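Local coordinates for protein cytidylyltransferase (Leptospira borgpetersenii serovar Hardjo-bovis, PDB 6OEW) that probably transfers a nucleotide, as a cytidylyltransferase of the GT-A clan, and binds magnesium, at residues K10-M19 with N53-D64; I37-L45 with R104-I112. All blocks are in the same frame, centred on the assembly; numbering follows the deposited sequence. Where two conformers were deposited one is given.

Interaction 1 (K10-M19 with N53-D64); sequences KVGILIQARM and NVVVLTTEENID
Arg-18 lies across the end of segment 53-64 and touches it at CB, at NE and at its tip. CB sits 3.7 Å from Asp-64 OD1. CG falls between the backbone N and the carbonyl carbon (chi1 70°), and a bend at chi3 turns the guanidinium over Thr-59. Thr-59 CG2 lies over one face of that group, 3.8 Å from Arg-18 NE. NE also donates a hydrogen bond to a water in the guanidinium plane, and the water donates on to Asp-64 OD2. At the tip, NH2 makes a long salt bridge to Glu-61 OE1 (3.8 Å), with the two planes turned 77° apart.

Asp-64 is gripped at both oxygens. OD1 takes the backbone N of Met-19 on its syn lone pair, at 2.7 Å, and Thr-67 of helix 65-73 gives it a second bond. OD2 accepts the Thr-59 hydroxyl on its anti lone pair. That same Thr-59 OG1 receives Glu-61 N in an ST turn, so one carboxylate ties the turn to the loop after strand 11-16. Thr-58 OG1 donates to Ala-17 O.

Before this, the segments pair as parallel strands. The backbone pairing begins with Ile-13 N to Asn-53 O, and the Asn-53 side chain adds ND2 to Val-11 O. Ile-15 is bonded through both backbone groups, N to Val-55 O and O to Leu-57 N (2.7 Å). Ile-15 CD1 meets Val-54 CG1 at 3.7 Å on one face. On the other, Leu-14 and Val-55 lie side by side.

These are two neighbouring strands of the central sheet in a GT-A, Rossmann-like fold. Strand 101-106 flanks 11-16 on its other edge. Helices 37-45 and 65-73 pack on the face of Ile-15 and Val-56, and helix 86-96 on that of Gln-16 and Leu-57.

Interaction 2 (I37-L45 with R104-I112); sequences ILGFMLERL and RLTGDCPLI. With MG (magnesium ion), chain C; EDO (1,2-ethanediol), chain D.
Met-41 runs straight out from helix 37-45 over the turn that follows strand 101-106. Its CG is anti to the backbone N (chi1 -168°), and the chain stays extended to the methyl. CB lies against Pro-110 CA. CG touches Ile-112 CG2 at 3.8 Å, and SD comes near Gly-107 CA. CE ends 3.3 Å from Thr-106 O and also meets Leu-105 CB. Beside it, Ile-37 CG2 and Pro-110 CB lie side by side. Leu-45 and Leu-105 reach tip to tip, CD1 to CD1 at 3.7 Å.

Two type I turns, Thr-106 to Cys-109 and Cys-109 to Ile-112, carry the chain past the helix. In GT-A folds an acidic residue after a central strand often binds the metal, and here Asp-108 OD2 binds a magnesium ion at 1.9 Å; three waters are also bound to the ion, farther off. The CB of Asp-108 is directed away from the helix. Thr-106 OG1 donates to its other oxygen, OD1, from above the carboxylate plane, which helps fix the group.

Arg-44 grips the second turn. Its NE donates to Ile-112 O at 2.8 Å from above that carbonyl's plane, and NH2 adds weak bonds to the O atoms of Leu-111 and Ile-112. The bend at chi3 (64°) brings the guanidinium back to these carbonyls. Its NH1 is bonded to Phe-222 O, and the Phe-222 ring makes a cation-pi contact with the guanidinium.

In the fold
Interactions 1 and 2 are centred 11 Å apart and meet on the same sheet. Strand 11-16 is the common neighbour of 54-59 and 101-106. Along the chain the segments alternate: 10-19, 37-45, 53-64, 104-112. Helix 37-45 thus falls between the two strands of interaction 1, a beta-alpha-beta crossover. The two contacts touch directly. Ile-15 CD1 packs on Leu-45 CD1 at 3.4 Å, and Gln-16 O probably accepts a hydrogen bond from Gly-107 N. Gln-16 OE1 probably does so from Arg-104 NH2. Gln-16 lies about 7 Å from the magnesium ion, measured from its side chain, so the C-terminal end of strand 11-16 lies near the metal site that follows strand 101-106.

Interaction 1 (K10-M19 with N53-D64)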
# COMPACT_ATOMS: atom_id res chain seq x y z
N LYS A 10 0.01 2.58 -19.03
CA LYS A 10 0.28 3.59 -18.02
C LYS A 10 0.11 2.94 -16.65
O LYS A 10 -0.97 2.41 -16.34
CB LYS A 10 -0.62 4.81 -18.18
CG LYS A 10 -0.15 6.03 -17.38
CD LYS A 10 -1.10 7.22 -17.52
CE LYS A 10 -0.59 8.45 -16.78
NZ LYS A 10 -1.47 9.65 -16.93
N VAL A 11 1.17 2.96 -15.85
CA VAL A 11 1.17 2.44 -14.49
C VAL A 11 0.85 3.60 -13.55
O VAL A 11 1.44 4.68 -13.66
CB VAL A 11 2.52 1.81 -14.13
CG1 VAL A 11 2.53 1.33 -12.67
CG2 VAL A 11 2.91 0.67 -15.10
N GLY A 12 -0.07 3.37 -12.60
CA GLY A 12 -0.39 4.34 -11.58
C GLY A 12 -0.26 3.74 -10.20
O GLY A 12 -0.73 2.62 -9.97
N ILE A 13 0.39 4.44 -9.27
CA ILE A 13 0.44 4.00 -7.88
C ILE A 13 -0.65 4.76 -7.12
O ILE A 13 -0.54 5.96 -6.88
CB ILE A 13 1.82 4.22 -7.24
CG1 ILE A 13 2.92 3.48 -8.01
CG2 ILE A 13 1.79 3.74 -5.76
CD1 ILE A 13 4.33 3.87 -7.57
N LEU A 14 -1.73 4.05 -6.77
CA LEU A 14 -2.94 4.66 -6.25
C LEU A 14 -3.06 4.25 -4.79
O LEU A 14 -3.33 3.09 -4.48
CB LEU A 14 -4.16 4.22 -7.05
CG LEU A 14 -4.13 4.48 -8.55
CD1 LEU A 14 -5.53 4.32 -9.10
CD2 LEU A 14 -3.55 5.85 -8.87
N ILE A 15 -2.82 5.21 -3.89
CA ILE A 15 -2.75 4.96 -2.45
C ILE A 15 -4.05 5.40 -1.81
O ILE A 15 -4.37 6.61 -1.78
CB ILE A 15 -1.57 5.69 -1.81
CG1 ILE A 15 -0.29 5.48 -2.62
CG2 ILE A 15 -1.39 5.25 -0.34
CD1 ILE A 15 0.71 6.53 -2.30
N GLN A 16 -4.78 4.47 -1.22
CA GLN A 16 -5.97 4.83 -0.47
C GLN A 16 -5.59 5.20 0.96
O GLN A 16 -4.84 4.48 1.63
CB GLN A 16 -7.00 3.70 -0.49
CG GLN A 16 -6.50 2.39 0.07
CD GLN A 16 -7.61 1.37 0.20
OE1 GLN A 16 -7.87 0.59 -0.71
NE2 GLN A 16 -8.28 1.37 1.36
N ALA A 17 -6.09 6.35 1.41
CA ALA A 17 -5.76 6.81 2.75
C ALA A 17 -6.89 7.71 3.22
O ALA A 17 -7.48 8.43 2.42
CB ALA A 17 -4.44 7.58 2.80
N ARG A 18 -7.19 7.65 4.52
CA ARG A 18 -8.21 8.52 5.08
C ARG A 18 -7.94 8.71 6.57
O ARG A 18 -7.34 7.85 7.23
CB ARG A 18 -9.63 7.97 4.90
CG ARG A 18 -9.91 6.74 5.75
CD ARG A 18 -11.28 6.15 5.43
NE ARG A 18 -12.37 7.04 5.85
CZ ARG A 18 -13.66 6.73 5.78
NH1 ARG A 18 -14.04 5.56 5.29
NH2 ARG A 18 -14.58 7.61 6.20
N MET A 19 -8.41 9.85 7.09
CA MET A 19 -8.26 10.15 8.51
C MET A 19 -9.18 9.27 9.34
O MET A 19 -8.77 8.76 10.39
CB MET A 19 -8.56 11.64 8.77
CG MET A 19 -7.45 12.59 8.23
SD MET A 19 -5.92 12.48 9.19
CE MET A 19 -6.47 13.41 10.66
N ASN A 53 3.34 9.02 -11.36
CA ASN A 53 1.89 8.81 -11.34
C ASN A 53 1.42 8.27 -10.00
O ASN A 53 0.63 7.33 -9.95
CB ASN A 53 1.46 7.85 -12.46
CG ASN A 53 1.80 8.36 -13.86
OD1 ASN A 53 1.67 9.55 -14.15
ND2 ASN A 53 2.22 7.45 -14.73
N VAL A 54 1.88 8.86 -8.91
CA VAL A 54 1.36 8.55 -7.58
C VAL A 54 0.15 9.43 -7.36
O VAL A 54 0.20 10.64 -7.64
CB VAL A 54 2.42 8.79 -6.49
CG1 VAL A 54 1.82 8.62 -5.12
CG2 VAL A 54 3.57 7.81 -6.66
N VAL A 55 -0.95 8.83 -6.91
CA VAL A 55 -2.16 9.57 -6.55
C VAL A 55 -2.60 9.08 -5.18
O VAL A 55 -2.63 7.86 -4.93
CB VAL A 55 -3.29 9.39 -7.58
CG1 VAL A 55 -4.42 10.41 -7.32
CG2 VAL A 55 -2.74 9.47 -9.05
N VAL A 56 -2.95 10.01 -4.29
CA VAL A 56 -3.59 9.65 -3.03
C VAL A 56 -5.10 9.71 -3.23
O VAL A 56 -5.65 10.73 -3.68
CB VAL A 56 -3.15 10.59 -1.89
CG1 VAL A 56 -3.99 10.35 -0.62
CG2 VAL A 56 -1.66 10.40 -1.58
N LEU A 57 -5.78 8.62 -2.91
CA LEU A 57 -7.21 8.49 -3.07
C LEU A 57 -7.82 8.56 -1.67
O LEU A 57 -7.61 7.66 -0.86
CB LEU A 57 -7.59 7.17 -3.72
CG LEU A 57 -7.52 7.02 -5.24
CD1 LEU A 57 -6.14 7.43 -5.77
CD2 LEU A 57 -7.85 5.58 -5.58
N THR A 58 -8.61 9.60 -1.41
CA THR A 58 -9.18 9.74 -0.08
C THR A 58 -10.67 10.05 -0.22
O THR A 58 -11.24 9.87 -1.30
CB THR A 58 -8.41 10.82 0.71
OG1 THR A 58 -8.81 10.81 2.10
CG2 THR A 58 -8.62 12.21 0.10
N THR A 59 -11.34 10.46 0.86
CA THR A 59 -12.77 10.73 0.79
C THR A 59 -13.02 12.22 0.63
O THR A 59 -12.12 13.05 0.72
CB THR A 59 -13.52 10.24 2.05
OG1 THR A 59 -13.49 11.28 3.03
CG2 THR A 59 -12.87 8.98 2.64
N GLU A 60 -14.29 12.55 0.43
CA GLU A 60 -14.76 13.93 0.32
C GLU A 60 -15.11 14.55 1.66
O GLU A 60 -15.54 15.71 1.70
CB GLU A 60 -15.98 13.99 -0.60
CG GLU A 60 -15.69 13.44 -2.01
CD GLU A 60 -16.85 13.67 -2.97
OE1 GLU A 60 -17.31 12.70 -3.62
OE2 GLU A 60 -17.29 14.82 -3.08
N GLU A 61 -14.97 13.80 2.75
CA GLU A 61 -15.32 14.33 4.06
C GLU A 61 -14.31 15.40 4.48
O GLU A 61 -13.12 15.34 4.14
CB GLU A 61 -15.39 13.20 5.08
CG GLU A 61 -16.56 12.26 4.81
CD GLU A 61 -16.66 11.10 5.78
OE1 GLU A 61 -15.98 11.12 6.83
OE2 GLU A 61 -17.43 10.17 5.48
N ASN A 62 -14.82 16.39 5.22
CA ASN A 62 -13.99 17.53 5.62
C ASN A 62 -12.72 17.11 6.35
O ASN A 62 -11.68 17.76 6.20
CB ASN A 62 -14.82 18.48 6.49
CG ASN A 62 -15.80 19.32 5.67
OD1 ASN A 62 -15.54 19.63 4.50
ND2 ASN A 62 -16.92 19.67 6.27
N ILE A 63 -12.77 16.01 7.11
CA ILE A 63 -11.59 15.63 7.88
C ILE A 63 -10.44 15.28 6.96
O ILE A 63 -9.27 15.41 7.33
CB ILE A 63 -11.90 14.47 8.85
CG1 ILE A 63 -10.67 14.18 9.71
CG2 ILE A 63 -12.31 13.21 8.09
CD1 ILE A 63 -10.95 14.08 11.13
N ASP A 64 -10.74 14.86 5.74
CA ASP A 64 -9.70 14.44 4.83
C ASP A 64 -9.13 15.60 4.03
O ASP A 64 -8.30 15.37 3.13
CB ASP A 64 -10.24 13.35 3.92
CG ASP A 64 -10.27 12.00 4.62
OD1 ASP A 64 -9.26 11.65 5.26
OD2 ASP A 64 -11.30 11.32 4.54
O HOH W 1 3.73 6.05 -13.47
O HOH W 2 -11.97 9.76 6.75

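Interaction 2 (I37-L45 with R104-I112)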
# COMPACT_ATOMS: atom_id res chain seq x y z
N ILE A 37 3.07 10.16 9.06
CA ILE A 37 3.05 8.77 8.60
C ILE A 37 2.85 8.70 7.09
O ILE A 37 3.62 8.06 6.36
CB ILE A 37 1.97 7.97 9.35
CG1 ILE A 37 2.46 7.62 10.77
CG2 ILE A 37 1.58 6.74 8.58
CD1 ILE A 37 3.44 6.47 10.81
N LEU A 38 1.81 9.38 6.59
CA LEU A 38 1.54 9.34 5.15
C LEU A 38 2.62 10.07 4.36
O LEU A 38 3.03 9.60 3.28
CB LEU A 38 0.17 9.94 4.85
CG LEU A 38 -0.26 9.94 3.37
CD1 LEU A 38 -0.13 8.56 2.69
CD2 LEU A 38 -1.69 10.43 3.24
N GLY A 39 3.11 11.21 4.86
CA GLY A 39 4.19 11.90 4.16
C GLY A 39 5.46 11.07 4.02
O GLY A 39 6.12 11.07 2.98
N PHE A 40 5.81 10.34 5.08
CA PHE A 40 6.94 9.42 5.03
C PHE A 40 6.76 8.40 3.91
O PHE A 40 7.72 8.10 3.17
CB PHE A 40 7.07 8.71 6.38
CG PHE A 40 8.43 8.17 6.65
CD1 PHE A 40 9.29 8.85 7.51
CD2 PHE A 40 8.86 6.99 6.06
CE1 PHE A 40 10.56 8.37 7.78
CE2 PHE A 40 10.15 6.50 6.33
CZ PHE A 40 11.00 7.19 7.18
N MET A 41 5.57 7.82 3.80
CA MET A 41 5.28 6.86 2.74
C MET A 41 5.47 7.47 1.36
O MET A 41 6.10 6.87 0.48
CB MET A 41 3.85 6.34 2.89
CG MET A 41 3.55 5.13 2.01
SD MET A 41 1.80 4.69 2.12
CE MET A 41 1.76 3.28 0.99
N LEU A 42 4.94 8.67 1.16
CA LEU A 42 5.07 9.34 -0.13
C LEU A 42 6.53 9.60 -0.46
O LEU A 42 6.96 9.40 -1.60
CB LEU A 42 4.25 10.63 -0.12
CG LEU A 42 2.72 10.45 0.01
CD1 LEU A 42 2.01 11.80 0.01
CD2 LEU A 42 2.18 9.60 -1.13
N GLU A 43 7.33 10.01 0.53
CA GLU A 43 8.76 10.22 0.29
C GLU A 43 9.45 8.92 -0.13
O GLU A 43 10.33 8.93 -1.00
CB GLU A 43 9.43 10.81 1.52
CG GLU A 43 9.04 12.25 1.78
CD GLU A 43 9.93 12.91 2.80
OE1 GLU A 43 11.16 12.74 2.73
OE2 GLU A 43 9.38 13.59 3.68
N ARG A 44 9.06 7.79 0.48
CA ARG A 44 9.63 6.50 0.08
C ARG A 44 9.22 6.11 -1.33
O ARG A 44 10.01 5.51 -2.07
CB ARG A 44 9.23 5.44 1.10
CG ARG A 44 10.05 5.58 2.39
CD ARG A 44 9.71 4.53 3.42
NE ARG A 44 10.02 3.15 3.01
CZ ARG A 44 11.23 2.60 3.02
NH1 ARG A 44 12.31 3.29 3.39
NH2 ARG A 44 11.37 1.33 2.66
N LEU A 45 8.00 6.44 -1.73
CA LEU A 45 7.55 6.11 -3.08
C LEU A 45 8.12 7.04 -4.14
O LEU A 45 8.04 6.71 -5.33
CB LEU A 45 6.02 6.13 -3.13
CG LEU A 45 5.39 4.99 -2.35
CD1 LEU A 45 3.90 5.25 -2.14
CD2 LEU A 45 5.56 3.71 -3.11
N ARG A 104 -2.08 -0.93 -6.25
CA ARG A 104 -2.92 -0.58 -5.11
C ARG A 104 -2.10 -0.66 -3.82
O ARG A 104 -1.58 -1.73 -3.49
CB ARG A 104 -4.12 -1.51 -5.00
CG ARG A 104 -4.97 -1.06 -3.79
CD ARG A 104 -5.77 -2.15 -3.23
NE ARG A 104 -6.66 -1.72 -2.14
CZ ARG A 104 -7.30 -2.60 -1.40
NH1 ARG A 104 -7.09 -3.89 -1.65
NH2 ARG A 104 -8.15 -2.22 -0.43
N LEU A 105 -1.99 0.46 -3.11
CA LEU A 105 -1.37 0.55 -1.81
C LEU A 105 -2.34 1.21 -0.85
O LEU A 105 -3.25 1.93 -1.27
CB LEU A 105 -0.08 1.38 -1.80
CG LEU A 105 0.99 1.02 -2.82
CD1 LEU A 105 2.15 2.03 -2.70
CD2 LEU A 105 1.48 -0.40 -2.62
N THR A 106 -2.10 1.00 0.44
CA THR A 106 -2.92 1.62 1.47
C THR A 106 -2.02 2.41 2.41
O THR A 106 -0.85 2.04 2.64
CB THR A 106 -3.72 0.59 2.27
OG1 THR A 106 -2.83 -0.19 3.07
CG2 THR A 106 -4.53 -0.32 1.34
N GLY A 107 -2.56 3.48 2.96
CA GLY A 107 -1.79 4.39 3.78
C GLY A 107 -1.40 3.88 5.16
O GLY A 107 -0.87 4.64 5.98
N ASP A 108 -1.66 2.62 5.47
CA ASP A 108 -1.11 2.09 6.71
C ASP A 108 0.19 1.31 6.49
O ASP A 108 0.60 0.53 7.35
CB ASP A 108 -2.13 1.22 7.42
CG ASP A 108 -2.71 0.19 6.52
OD1 ASP A 108 -2.06 -0.13 5.48
OD2 ASP A 108 -3.84 -0.25 6.84
N CYS A 109 0.83 1.52 5.34
CA CYS A 109 2.10 0.87 5.01
C CYS A 109 3.20 1.90 4.79
O CYS A 109 3.79 1.98 3.70
CB CYS A 109 1.94 -0.00 3.77
SG CYS A 109 0.84 -1.40 4.00
N PRO A 110 3.54 2.69 5.82
CA PRO A 110 4.46 3.80 5.61
C PRO A 110 5.88 3.40 5.23
O PRO A 110 6.60 4.25 4.70
CB PRO A 110 4.45 4.51 6.97
CG PRO A 110 4.14 3.41 7.94
CD PRO A 110 3.09 2.62 7.22
N LEU A 111 6.32 2.17 5.50
CA LEU A 111 7.68 1.74 5.17
C LEU A 111 7.75 0.95 3.88
O LEU A 111 8.76 0.27 3.64
CB LEU A 111 8.30 0.93 6.31
CG LEU A 111 8.30 1.64 7.68
CD1 LEU A 111 9.12 0.88 8.69
CD2 LEU A 111 8.80 3.07 7.58
N ILE A 112 6.71 1.04 3.05
CA ILE A 112 6.69 0.35 1.76
C ILE A 112 7.99 0.61 1.02
O ILE A 112 8.56 1.71 1.08
CB ILE A 112 5.46 0.83 0.96
CG1 ILE A 112 5.17 -0.13 -0.20
CG2 ILE A 112 5.61 2.33 0.54
CD1 ILE A 112 4.39 -1.36 0.23
MG MG C . -4.73 -1.95 6.70
C1 EDO D . 13.69 3.12 -1.08
O1 EDO D . 13.62 2.60 -2.42
C2 EDO D . 12.41 2.81 -0.30
O2 EDO D . 11.26 3.25 -1.05
O HOH W 3 -3.24 -2.81 8.37
O HOH W 4 -5.83 -0.90 8.64
O HOH W 5 -5.60 -4.19 6.54